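Side-chain contacts in CDP-archaeol synthase (Aeropyrum pernix K1, PDB 5GUF), which catalyses the transfer of a cytidylyl group from CTP to an archaeal ether-lipid phosphate, making CDP-archaeol and diphosphate within the membrane: residues D12-A17 against A146-A151; I19-A24 against Y139-R144; L75-L78 against N82-L85; L121-F126 against L155-A160. One frame throughout, in Å; residues are numbered along the deposited sequence.

Contact 1: D12-A17 against A146-A151; sequences DNILEA and AVEAAA. With MG (magnesium ion), chain D.
Ile14 and Ala149 make the tight part of this contact. The delta-methyl of Ile14 lies on the backbone of the second helix, with CD1 3.5 Å from Ala149 N and 4.0 Å from Ala149 CB. CG1 stands anti to the backbone N of Ile14 (chi1 -174°), and the bend at chi2 (58°) brings CD1 down onto that turn. One helical turn on, Ala17 CB meets Ala149 CB at 4.2 Å. Small residues thus let the start of helix 14-29 approach helix 143-161 closely, and Trp141 touches both alanines.

The other side is looser and wetter. Glu148, extended beyond CG, passes alongside Ile14, but its carboxylate makes no direct bond to the first segment. A water spans the distance instead, accepting from Ile14 N at 2.9 Å and donating to Glu148 OE1 at 3.2 Å. Just before the helix, Asn13 is the N-cap: Asn13 OD1 takes the hydrogen of Glu16 N, which approaches from above the amide plane.

Asp12 OD1 binds a magnesium ion at 2.5 Å. Glu16 binds the same ion with both carboxylate oxygens, OE2 at 2.2 Å and OE1 more loosely. Asp8 and Arg10 O complete the protein side of that site, and two waters add to it.

The two helices therefore meet through hydrocarbon and a single water bridge. The metal probably offsets the gathered negative charge of Asp8, Asp12 and Glu16, while the nearby helix start would tend to favour an ionised Glu148.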
loop_
_atom_site.group_PDB
_atom_site.type_symbol
_atom_site.label_atom_id
_atom_site.label_comp_id
_atom_site.label_asym_id
_atom_site.label_seq_id
_atom_site.Cartn_x
_atom_site.Cartn_y
_atom_site.Cartn_z
ATOM N N ASP A 12 -7.225 17.553 9.396
ATOM C CA ASP A 12 -8.491 16.855 9.566
ATOM C C ASP A 12 -9.458 17.102 8.420
ATOM O O ASP A 12 -10.645 16.800 8.558
ATOM C CB ASP A 12 -9.155 17.240 10.903
ATOM C CG ASP A 12 -9.195 18.756 11.140
ATOM O OD1 ASP A 12 -8.975 19.550 10.195
ATOM O OD2 ASP A 12 -9.457 19.154 12.296
ATOM N N ASN A 13 -9.004 17.631 7.294
ATOM C CA ASN A 13 -9.830 17.605 6.104
ATOM C C ASN A 13 -8.915 17.497 4.892
ATOM O O ASN A 13 -7.737 17.864 4.953
ATOM C CB ASN A 13 -10.757 18.829 6.034
ATOM C CG ASN A 13 -10.025 20.091 5.690
ATOM O OD1 ASN A 13 -9.804 20.395 4.516
ATOM N ND2 ASN A 13 -9.631 20.835 6.708
ATOM N N ILE A 14 -9.475 16.988 3.791
ATOM C CA ILE A 14 -8.658 16.556 2.660
ATOM C C ILE A 14 -8.030 17.741 1.949
ATOM O O ILE A 14 -6.916 17.627 1.424
ATOM C CB ILE A 14 -9.477 15.686 1.685
ATOM C CG1 ILE A 14 -8.574 15.127 0.581
ATOM C CG2 ILE A 14 -10.605 16.484 1.057
ATOM C CD1 ILE A 14 -7.410 14.282 1.100
ATOM N N LEU A 15 -8.704 18.893 1.929
ATOM C CA LEU A 15 -8.113 20.069 1.300
ATOM C C LEU A 15 -6.915 20.572 2.096
ATOM O O LEU A 15 -5.899 20.980 1.514
ATOM C CB LEU A 15 -9.163 21.167 1.149
ATOM C CG LEU A 15 -8.636 22.538 0.701
ATOM C CD1 LEU A 15 -7.855 22.418 -0.592
ATOM C CD2 LEU A 15 -9.778 23.573 0.559
ATOM N N GLU A 16 -7.008 20.522 3.427
ATOM C CA GLU A 16 -5.892 20.932 4.272
ATOM C C GLU A 16 -4.720 19.965 4.122
ATOM O O GLU A 16 -3.561 20.388 4.047
ATOM C CB GLU A 16 -6.387 21.042 5.724
ATOM C CG GLU A 16 -5.347 21.267 6.826
ATOM C CD GLU A 16 -6.002 21.533 8.206
ATOM O OE1 GLU A 16 -5.612 22.500 8.903
ATOM O OE2 GLU A 16 -6.924 20.778 8.584
ATOM N N ALA A 17 -5.005 18.665 4.026
ATOM C CA ALA A 17 -3.945 17.709 3.719
ATOM C C ALA A 17 -3.349 17.985 2.351
ATOM O O ALA A 17 -2.134 17.866 2.154
ATOM C CB ALA A 17 -4.486 16.280 3.777
ATOM N N ALA A 146 -5.573 10.793 6.693
ATOM C CA ALA A 146 -4.344 10.160 6.224
ATOM C C ALA A 146 -4.638 9.110 5.158
ATOM O O ALA A 146 -3.882 8.967 4.192
ATOM C CB ALA A 146 -3.589 9.531 7.394
ATOM N N VAL A 147 -5.736 8.376 5.308
ATOM C CA VAL A 147 -6.146 7.431 4.279
ATOM C C VAL A 147 -6.657 8.165 3.040
ATOM O O VAL A 147 -6.294 7.828 1.908
ATOM C CB VAL A 147 -7.205 6.469 4.843
ATOM C CG1 VAL A 147 -7.772 5.585 3.731
ATOM C CG2 VAL A 147 -6.604 5.631 5.972
ATOM N N GLU A 148 -7.506 9.182 3.234
ATOM C CA GLU A 148 -8.053 9.919 2.095
ATOM C C GLU A 148 -6.946 10.495 1.223
ATOM O O GLU A 148 -6.957 10.321 0.006
ATOM C CB GLU A 148 -8.984 11.034 2.575
ATOM C CG GLU A 148 -10.294 10.519 3.133
ATOM C CD GLU A 148 -11.129 11.604 3.780
ATOM O OE1 GLU A 148 -10.712 12.786 3.762
ATOM O OE2 GLU A 148 -12.213 11.274 4.302
ATOM N N ALA A 149 -5.983 11.185 1.834
ATOM C CA ALA A 149 -4.869 11.745 1.073
ATOM C C ALA A 149 -4.110 10.667 0.301
ATOM O O ALA A 149 -3.744 10.872 -0.863
ATOM C CB ALA A 149 -3.922 12.500 2.007
ATOM N N ALA A 150 -3.870 9.508 0.929
ATOM C CA ALA A 150 -3.211 8.414 0.218
ATOM C C ALA A 150 -4.016 7.990 -1.004
ATOM O O ALA A 150 -3.452 7.781 -2.084
ATOM C CB ALA A 150 -2.988 7.222 1.149
ATOM N N ALA A 151 -5.338 7.869 -0.851
ATOM C CA ALA A 151 -6.193 7.520 -1.978
ATOM C C ALA A 151 -6.273 8.654 -2.985
ATOM O O ALA A 151 -6.478 8.410 -4.181
ATOM C CB ALA A 151 -7.593 7.150 -1.487
HETATM MG MG MG D . -7.273 21.346 10.719
HETATM O O HOH W 1 -8.762 21.476 12.752
HETATM O O HOH W 2 -12.005 15.638 4.416
HETATM O O HOH W 3 -8.783 22.158 10.203
#

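Contact 2: I19-A24 against Y139-R144; sequences ILMLPA and YTWTPR
Leu20 opens the contact by wedging its two methyls between the aromatic side chains of Tyr139 and Trp141. Chi1 of -176° sets CG opposite the backbone N and carries both methyls out from helix 14-29 to the two rings. CD1 sits over one face of the phenol in a CH-pi contact, 4.1 Å from the centroid of the Tyr139 ring and 26° off its normal. The other methyl, Leu20 CD2, comes obliquely to Trp141 CZ2 at 3.8 Å.

Met21 follows, its chain bent at chi2 and chi3 round the benzo end of the indole. Its CG lies 3.8 Å from Trp141 CH2, and Met21 CE stands at the ring edge, near the indole plane. The sulfur takes part in a Met-aromatic contact, with Met21 SD 5.5 Å from the centroid of the six-membered ring of Trp141. Further on, Pro23 interrupts the helical bonding and the helix kinks.

Both polar ends are tied down beyond this pair of segments: Tyr139 OH bonds His88 ND1, and Trp141 NE1 bonds Ser134 OG. Were Tyr139 an alanine, Leu20 CD1 would probably lose its aromatic face and His88 this hydroxyl partner.

All four touching residues are buried, and Ile11 packs beside Leu20 and both rings. Here helix 14-29, a predicted transmembrane helix, packs against a two-stranded parallel sheet, 10-11 with 140-141, and the loop leading into its second strand, which runs on to helix 143-161.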
loop_
_atom_site.group_PDB
_atom_site.type_symbol
_atom_site.label_atom_id
_atom_site.label_comp_id
_atom_site.label_asym_id
_atom_site.label_seq_id
_atom_site.Cartn_x
_atom_site.Cartn_y
_atom_site.Cartn_z
ATOM N N ILE A 19 -3.112 20.828 0.783
ATOM C CA ILE A 19 -2.249 22.005 0.836
ATOM C C ILE A 19 -0.925 21.663 1.499
ATOM O O ILE A 19 0.152 22.025 1.012
ATOM C CB ILE A 19 -2.950 23.163 1.565
ATOM C CG1 ILE A 19 -4.197 23.585 0.815
ATOM C CG2 ILE A 19 -1.999 24.349 1.733
ATOM C CD1 ILE A 19 -4.883 24.758 1.471
ATOM N N LEU A 20 -0.985 20.976 2.635
ATOM C CA LEU A 20 0.246 20.620 3.326
ATOM C C LEU A 20 1.134 19.731 2.456
ATOM O O LEU A 20 2.361 19.892 2.435
ATOM C CB LEU A 20 -0.099 19.940 4.650
ATOM C CG LEU A 20 1.058 19.564 5.567
ATOM C CD1 LEU A 20 1.771 20.812 6.093
ATOM C CD2 LEU A 20 0.505 18.727 6.704
ATOM N N MET A 21 0.533 18.817 1.704
ATOM C CA MET A 21 1.283 17.811 0.964
ATOM C C MET A 21 1.709 18.238 -0.439
ATOM O O MET A 21 2.550 17.554 -1.041
ATOM C CB MET A 21 0.457 16.537 0.848
ATOM C CG MET A 21 0.365 15.749 2.138
ATOM S SD MET A 21 1.945 14.960 2.545
ATOM C CE MET A 21 2.392 15.874 4.019
ATOM N N LEU A 22 1.152 19.322 -0.985
ATOM C CA LEU A 22 1.482 19.690 -2.361
ATOM C C LEU A 22 2.973 19.939 -2.574
ATOM O O LEU A 22 3.472 19.612 -3.660
ATOM C CB LEU A 22 0.639 20.896 -2.804
ATOM C CG LEU A 22 -0.676 20.521 -3.516
ATOM C CD1 LEU A 22 -1.672 21.675 -3.523
ATOM C CD2 LEU A 22 -0.429 20.039 -4.939
ATOM N N PRO A 23 3.728 20.492 -1.626
ATOM C CA PRO A 23 5.189 20.536 -1.824
ATOM C C PRO A 23 5.821 19.167 -1.995
ATOM O O PRO A 23 6.747 19.018 -2.800
ATOM C CB PRO A 23 5.688 21.241 -0.553
ATOM C CG PRO A 23 4.555 22.159 -0.207
ATOM C CD PRO A 23 3.287 21.416 -0.565
ATOM N N ALA A 24 5.353 18.161 -1.253
ATOM C CA ALA A 24 5.881 16.805 -1.402
ATOM C C ALA A 24 5.521 16.220 -2.766
ATOM O O ALA A 24 6.369 15.629 -3.443
ATOM C CB ALA A 24 5.343 15.917 -0.276
ATOM N N TYR A 139 2.659 18.080 13.429
ATOM C CA TYR A 139 1.304 17.949 12.909
ATOM C C TYR A 139 0.651 16.662 13.400
ATOM O O TYR A 139 1.282 15.604 13.454
ATOM C CB TYR A 139 1.306 17.953 11.369
ATOM C CG TYR A 139 1.671 19.282 10.759
ATOM C CD1 TYR A 139 0.700 20.247 10.521
ATOM C CD2 TYR A 139 2.991 19.585 10.449
ATOM C CE1 TYR A 139 1.037 21.472 9.972
ATOM C CE2 TYR A 139 3.329 20.798 9.924
ATOM C CZ TYR A 139 2.354 21.736 9.688
ATOM O OH TYR A 139 2.715 22.939 9.155
ATOM N N THR A 140 -0.631 16.735 13.708
ATOM C CA THR A 140 -1.411 15.545 13.994
ATOM C C THR A 140 -2.370 15.313 12.841
ATOM O O THR A 140 -3.103 16.226 12.451
ATOM C CB THR A 140 -2.180 15.673 15.312
ATOM O OG1 THR A 140 -1.256 15.606 16.405
ATOM C CG2 THR A 140 -3.232 14.547 15.456
ATOM N N TRP A 141 -2.355 14.100 12.292
ATOM C CA TRP A 141 -3.289 13.704 11.248
ATOM C C TRP A 141 -4.421 12.901 11.869
ATOM O O TRP A 141 -4.195 12.117 12.787
ATOM C CB TRP A 141 -2.592 12.857 10.180
ATOM C CG TRP A 141 -1.673 13.641 9.297
ATOM C CD1 TRP A 141 -0.522 14.260 9.666
ATOM C CD2 TRP A 141 -1.845 13.914 7.904
ATOM N NE1 TRP A 141 0.038 14.898 8.596
ATOM C CE2 TRP A 141 -0.754 14.702 7.498
ATOM C CE3 TRP A 141 -2.809 13.559 6.959
ATOM C CZ2 TRP A 141 -0.586 15.130 6.181
ATOM C CZ3 TRP A 141 -2.646 13.989 5.652
ATOM C CH2 TRP A 141 -1.544 14.767 5.278
ATOM N N THR A 142 -5.627 13.101 11.383
ATOM C CA THR A 142 -6.586 12.049 11.677
ATOM C C THR A 142 -6.336 10.858 10.754
ATOM O O THR A 142 -5.897 11.028 9.606
ATOM C CB THR A 142 -8.024 12.531 11.507
ATOM O OG1 THR A 142 -8.247 12.858 10.135
ATOM C CG2 THR A 142 -8.278 13.766 12.382
ATOM N N PRO A 143 -6.585 9.642 11.247
ATOM C CA PRO A 143 -6.404 8.463 10.387
ATOM C C PRO A 143 -7.226 8.533 9.122
ATOM O O PRO A 143 -6.741 8.136 8.060
ATOM C CB PRO A 143 -6.840 7.300 11.293
ATOM C CG PRO A 143 -6.651 7.814 12.688
ATOM C CD PRO A 143 -6.960 9.287 12.628
ATOM N N ARG A 144 -8.460 9.040 9.202
ATOM C CA ARG A 144 -9.311 9.106 8.018
ATOM C C ARG A 144 -8.707 10.006 6.949
ATOM O O ARG A 144 -8.684 9.650 5.766
ATOM C CB ARG A 144 -10.709 9.600 8.393
ATOM C CG ARG A 144 -11.577 9.853 7.172
ATOM C CD ARG A 144 -13.002 10.274 7.490
ATOM N NE ARG A 144 -13.727 9.271 8.283
ATOM C CZ ARG A 144 -14.381 8.215 7.788
ATOM N NH1 ARG A 144 -14.390 7.956 6.481
ATOM N NH2 ARG A 144 -15.003 7.393 8.615
#

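Contact 3: L75-L78 against N82-L85; sequences LAAL and NMLL
Across the turn the flat groups are the peptide carbonyls of Ala77 and Asn82, with no aromatic ring among them. Asn82 O points at Ala77, in a CA-H...O contact of 3.4 Å to Ala77 CA, while Ala77 O has the methyl Met83 CE beside it. The side-chain amide of Asn82 faces the turn that leads into the next helix: Asn82 OD1 accepts from Leu84 N at 2.8 Å, the donor tilted 24° from the carbonyl plane. Its other end, ND2, bonds Val7 O in the N-terminal loop.

Leu85 supplies the buried hydrocarbon. Its CB rests 3.7 Å from Ala77 CA, and its CD1 reaches Ala76 CB at 3.7 Å. On the surface side, Met83 folds back through bends at chi2 and chi3 (-66° and 116°), which carry Met83 CE to Leu78 CD2 at 3.9 Å.

This is a helical hairpin, joining the end of helix 59-80 to the start of helix 84-109. Two alanines let the backbones come close, with Ala77 and Leu85 CA atoms 4.8 Å apart. Apolar packing, the asparagine's capping bond and the hydroxyl of Ser80, bonded to Ala76 O and Asn82 N, together hold the turn.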
loop_
_atom_site.group_PDB
_atom_site.type_symbol
_atom_site.label_atom_id
_atom_site.label_comp_id
_atom_site.label_asym_id
_atom_site.label_seq_id
_atom_site.Cartn_x
_atom_site.Cartn_y
_atom_site.Cartn_z
ATOM N N LEU A 75 4.214 29.036 -2.176
ATOM C CA LEU A 75 2.837 29.115 -2.647
ATOM C C LEU A 75 1.858 28.550 -1.624
ATOM O O LEU A 75 0.749 29.068 -1.475
ATOM C CB LEU A 75 2.688 28.390 -3.983
ATOM C CG LEU A 75 3.501 29.008 -5.113
ATOM C CD1 LEU A 75 3.462 28.132 -6.362
ATOM C CD2 LEU A 75 2.985 30.409 -5.395
ATOM N N ALA A 76 2.223 27.462 -0.940
ATOM C CA ALA A 76 1.331 26.925 0.089
ATOM C C ALA A 76 1.170 27.908 1.244
ATOM O O ALA A 76 0.066 28.083 1.765
ATOM C CB ALA A 76 1.844 25.579 0.603
ATOM N N ALA A 77 2.260 28.570 1.642
ATOM C CA ALA A 77 2.188 29.548 2.719
ATOM C C ALA A 77 1.348 30.762 2.315
ATOM O O ALA A 77 0.583 31.288 3.130
ATOM C CB ALA A 77 3.599 29.965 3.130
ATOM N N LEU A 78 1.460 31.212 1.061
ATOM C CA LEU A 78 0.680 32.366 0.625
ATOM C C LEU A 78 -0.781 32.000 0.412
ATOM O O LEU A 78 -1.675 32.788 0.740
ATOM C CB LEU A 78 1.263 32.949 -0.656
ATOM C CG LEU A 78 2.617 33.592 -0.423
ATOM C CD1 LEU A 78 3.253 33.945 -1.751
ATOM C CD2 LEU A 78 2.446 34.805 0.457
ATOM N N ASN A 82 -0.648 30.655 6.204
ATOM C CA ASN A 82 0.159 30.060 7.264
ATOM C C ASN A 82 1.617 30.126 6.828
ATOM O O ASN A 82 2.098 29.272 6.078
ATOM C CB ASN A 82 -0.293 28.632 7.555
ATOM C CG ASN A 82 0.543 27.958 8.632
ATOM O OD1 ASN A 82 1.616 28.432 8.993
ATOM N ND2 ASN A 82 0.049 26.842 9.152
ATOM N N MET A 83 2.328 31.132 7.330
ATOM C CA MET A 83 3.713 31.323 6.938
ATOM C C MET A 83 4.612 30.171 7.365
ATOM O O MET A 83 5.693 29.999 6.787
ATOM C CB MET A 83 4.228 32.640 7.504
ATOM C CG MET A 83 3.631 33.862 6.793
ATOM S SD MET A 83 4.124 34.028 5.054
ATOM C CE MET A 83 2.558 33.828 4.208
ATOM N N LEU A 84 4.205 29.379 8.358
ATOM C CA LEU A 84 5.040 28.250 8.754
ATOM C C LEU A 84 5.189 27.231 7.630
ATOM O O LEU A 84 6.190 26.507 7.596
ATOM C CB LEU A 84 4.464 27.598 10.007
ATOM C CG LEU A 84 5.030 28.157 11.312
ATOM C CD1 LEU A 84 4.564 27.324 12.506
ATOM C CD2 LEU A 84 6.543 28.189 11.242
ATOM N N LEU A 85 4.240 27.197 6.686
ATOM C CA LEU A 85 4.367 26.341 5.505
ATOM C C LEU A 85 5.616 26.651 4.688
ATOM O O LEU A 85 6.158 25.754 4.031
ATOM C CB LEU A 85 3.132 26.468 4.610
ATOM C CG LEU A 85 1.791 26.071 5.247
ATOM C CD1 LEU A 85 0.749 25.679 4.185
ATOM C CD2 LEU A 85 1.999 24.946 6.271
#

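Contact 4: L121-F126 against L155-A160; sequences LDQLDF and LLHLAA. With K (potassium ion), chain F.
The backbones of helices 121-136 and 143-161 come closest at Gln123 and His157, whose CA atoms are 7.3 Å apart, leaving room for side chains between them. Gln123 fills it with its methylenes. Its CG lies over the imidazole in an off-centre CH-pi contact, 4.1 Å from the centroid of the His157 ring and 29° off the normal, with Gln123 CG to His157 ND1 at 3.8 Å. The bend at chi2 (79°) swings the amide away from the ring, whose plane it meets at 82°; OE1 turns back to a weak bond with Leu120 N. Phe126 meets the NE2 end of the imidazole, on the same side of its plane as Gln123, loosely and obliquely, Phe126 CE1 being 4.3 Å from His157 NE2.

Next to Asp122 on the same helix lies a potassium ion. Asp122 O is a distant ligand at 3.3 Å, Asp100 OD1 also binds it, and three waters bind it too. Asp125 lies against two of these waters: Asp125 OD1 accepts from one at 3.2 Å, and the second lies 2.9 Å from Asp125 OD2 and may donate to it. The same OD1 takes Phe126 N from above the carboxylate plane. A leucine replacing Asp125 would probably leave those two waters without that carboxylate and weaken the hydration of the ion.

Asp122 OD1 forms a salt bridge with Lys107, a residue of the CTP pocket. Among its neighbours, Phe126 reaches Ala96 of helix 84-109, Met25 and Asn28 of helix 14-29, and Val153 of helix 143-161, so this short contact sits where four helices converge.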
loop_
_atom_site.group_PDB
_atom_site.type_symbol
_atom_site.label_atom_id
_atom_site.label_comp_id
_atom_site.label_asym_id
_atom_site.label_seq_id
_atom_site.Cartn_x
_atom_site.Cartn_y
_atom_site.Cartn_z
ATOM N N LEU A 121 3.506 0.783 -3.755
ATOM C CA LEU A 121 4.766 1.303 -3.225
ATOM C C LEU A 121 5.303 2.457 -4.071
ATOM O O LEU A 121 5.737 3.479 -3.525
ATOM C CB LEU A 121 5.807 0.185 -3.124
ATOM C CG LEU A 121 7.204 0.587 -2.618
ATOM C CD1 LEU A 121 7.152 1.160 -1.185
ATOM C CD2 LEU A 121 8.203 -0.561 -2.692
ATOM N N ASP A 122 5.281 2.314 -5.407
ATOM C CA ASP A 122 5.758 3.375 -6.295
ATOM C C ASP A 122 4.967 4.668 -6.116
ATOM O O ASP A 122 5.491 5.758 -6.358
ATOM C CB ASP A 122 5.654 2.939 -7.762
ATOM C CG ASP A 122 6.788 2.012 -8.196
ATOM O OD1 ASP A 122 7.792 1.903 -7.459
ATOM O OD2 ASP A 122 6.653 1.370 -9.271
ATOM N N GLN A 123 3.700 4.577 -5.733
ATOM C CA GLN A 123 2.884 5.777 -5.654
ATOM C C GLN A 123 2.839 6.369 -4.251
ATOM O O GLN A 123 2.517 7.546 -4.108
ATOM C CB GLN A 123 1.455 5.488 -6.124
ATOM C CG GLN A 123 1.313 5.099 -7.588
ATOM C CD GLN A 123 1.690 3.647 -7.864
ATOM O OE1 GLN A 123 1.541 2.767 -7.006
ATOM N NE2 GLN A 123 2.189 3.391 -9.073
ATOM N N LEU A 124 3.179 5.604 -3.220
ATOM C CA LEU A 124 2.936 6.032 -1.855
ATOM C C LEU A 124 4.199 6.249 -1.024
ATOM O O LEU A 124 4.113 6.885 0.034
ATOM C CB LEU A 124 2.022 5.021 -1.154
ATOM C CG LEU A 124 0.581 5.052 -1.675
ATOM C CD1 LEU A 124 -0.317 4.154 -0.842
ATOM C CD2 LEU A 124 0.038 6.487 -1.702
ATOM N N ASP A 125 5.367 5.779 -1.485
ATOM C CA ASP A 125 6.589 5.868 -0.684
ATOM C C ASP A 125 6.924 7.310 -0.321
ATOM O O ASP A 125 7.317 7.597 0.812
ATOM C CB ASP A 125 7.754 5.226 -1.444
ATOM C CG ASP A 125 7.885 5.748 -2.899
ATOM O OD1 ASP A 125 7.125 6.661 -3.320
ATOM O OD2 ASP A 125 8.761 5.245 -3.632
ATOM N N PHE A 126 6.801 8.225 -1.274
ATOM C CA PHE A 126 7.081 9.628 -0.999
ATOM C C PHE A 126 6.037 10.222 -0.057
ATOM O O PHE A 126 6.361 11.096 0.758
ATOM C CB PHE A 126 7.126 10.425 -2.314
ATOM C CG PHE A 126 5.779 10.846 -2.780
ATOM C CD1 PHE A 126 5.003 9.993 -3.540
ATOM C CD2 PHE A 126 5.238 12.068 -2.388
ATOM C CE1 PHE A 126 3.726 10.367 -3.935
ATOM C CE2 PHE A 126 3.959 12.428 -2.772
ATOM C CZ PHE A 126 3.214 11.571 -3.559
ATOM N N LEU A 155 -5.486 8.349 -6.838
ATOM C CA LEU A 155 -6.414 8.839 -7.851
ATOM C C LEU A 155 -5.738 9.798 -8.818
ATOM O O LEU A 155 -6.045 9.790 -10.012
ATOM C CB LEU A 155 -7.619 9.507 -7.192
ATOM C CG LEU A 155 -8.601 8.523 -6.565
ATOM C CD1 LEU A 155 -9.637 9.259 -5.731
ATOM C CD2 LEU A 155 -9.251 7.700 -7.667
ATOM N N LEU A 156 -4.801 10.614 -8.336
ATOM C CA LEU A 156 -4.168 11.573 -9.232
ATOM C C LEU A 156 -3.133 10.885 -10.126
ATOM O O LEU A 156 -2.994 11.224 -11.305
ATOM C CB LEU A 156 -3.534 12.699 -8.419
ATOM C CG LEU A 156 -2.448 13.506 -9.136
ATOM C CD1 LEU A 156 -3.122 14.227 -10.301
ATOM C CD2 LEU A 156 -1.763 14.514 -8.210
ATOM N N HIS A 157 -2.395 9.920 -9.583
ATOM C CA HIS A 157 -1.488 9.126 -10.404
ATOM C C HIS A 157 -2.241 8.398 -11.509
ATOM O O HIS A 157 -1.848 8.450 -12.682
ATOM C CB HIS A 157 -0.711 8.142 -9.528
ATOM C CG HIS A 157 0.558 8.710 -8.979
ATOM N ND1 HIS A 157 1.796 8.327 -9.444
ATOM C CD2 HIS A 157 0.787 9.627 -8.007
ATOM C CE1 HIS A 157 2.734 8.987 -8.786
ATOM N NE2 HIS A 157 2.148 9.781 -7.907
ATOM N N LEU A 158 -3.336 7.719 -11.159
ATOM C CA LEU A 158 -4.191 7.195 -12.215
ATOM C C LEU A 158 -4.882 8.314 -12.982
ATOM O O LEU A 158 -5.256 8.117 -14.142
ATOM C CB LEU A 158 -5.220 6.202 -11.671
ATOM C CG LEU A 158 -4.675 4.819 -11.279
ATOM C CD1 LEU A 158 -3.954 4.794 -9.930
ATOM C CD2 LEU A 158 -5.770 3.758 -11.355
ATOM N N ALA A 159 -5.039 9.499 -12.383
ATOM C CA ALA A 159 -5.537 10.622 -13.168
ATOM C C ALA A 159 -4.474 11.120 -14.135
ATOM O O ALA A 159 -4.791 11.526 -15.257
ATOM C CB ALA A 159 -6.012 11.761 -12.263
ATOM N N ALA A 160 -3.207 11.100 -13.722
ATOM C CA ALA A 160 -2.151 11.516 -14.638
ATOM C C ALA A 160 -2.083 10.590 -15.846
ATOM O O ALA A 160 -1.791 11.036 -16.963
ATOM C CB ALA A 160 -0.806 11.563 -13.915
HETATM K K K F . 8.642 6.317 -7.254
HETATM O O HOH W 4 9.474 4.083 -8.924
HETATM O O HOH W 5 7.720 8.340 -5.998
HETATM O O HOH W 6 10.793 4.935 -5.616
#

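Overall arrangement
Contacts 1 and 2 form one cluster, their centres 6 Å apart, with Trp141 as the shared piece: its CZ3 lies 3.5 Å from Ala17 CB. Contact 3 joins this cluster through Leu85, whose CD2 is 3.6 Å from Tyr139 OH. Contact 4 is remote from contact 3 (about 24 Å between centres) but touches contacts 1 and 2, where Ala150 O meets Leu124 CD2 and Ala24 O meets Phe126 CD2. It belongs to the CTP end of the enzyme: the His157 side chain is about 8 Å from the nucleotide. The magnesium ion of contact 1 lies 28.3 Å from the potassium ion of contact 4, at a site distinct from the nucleotide pocket.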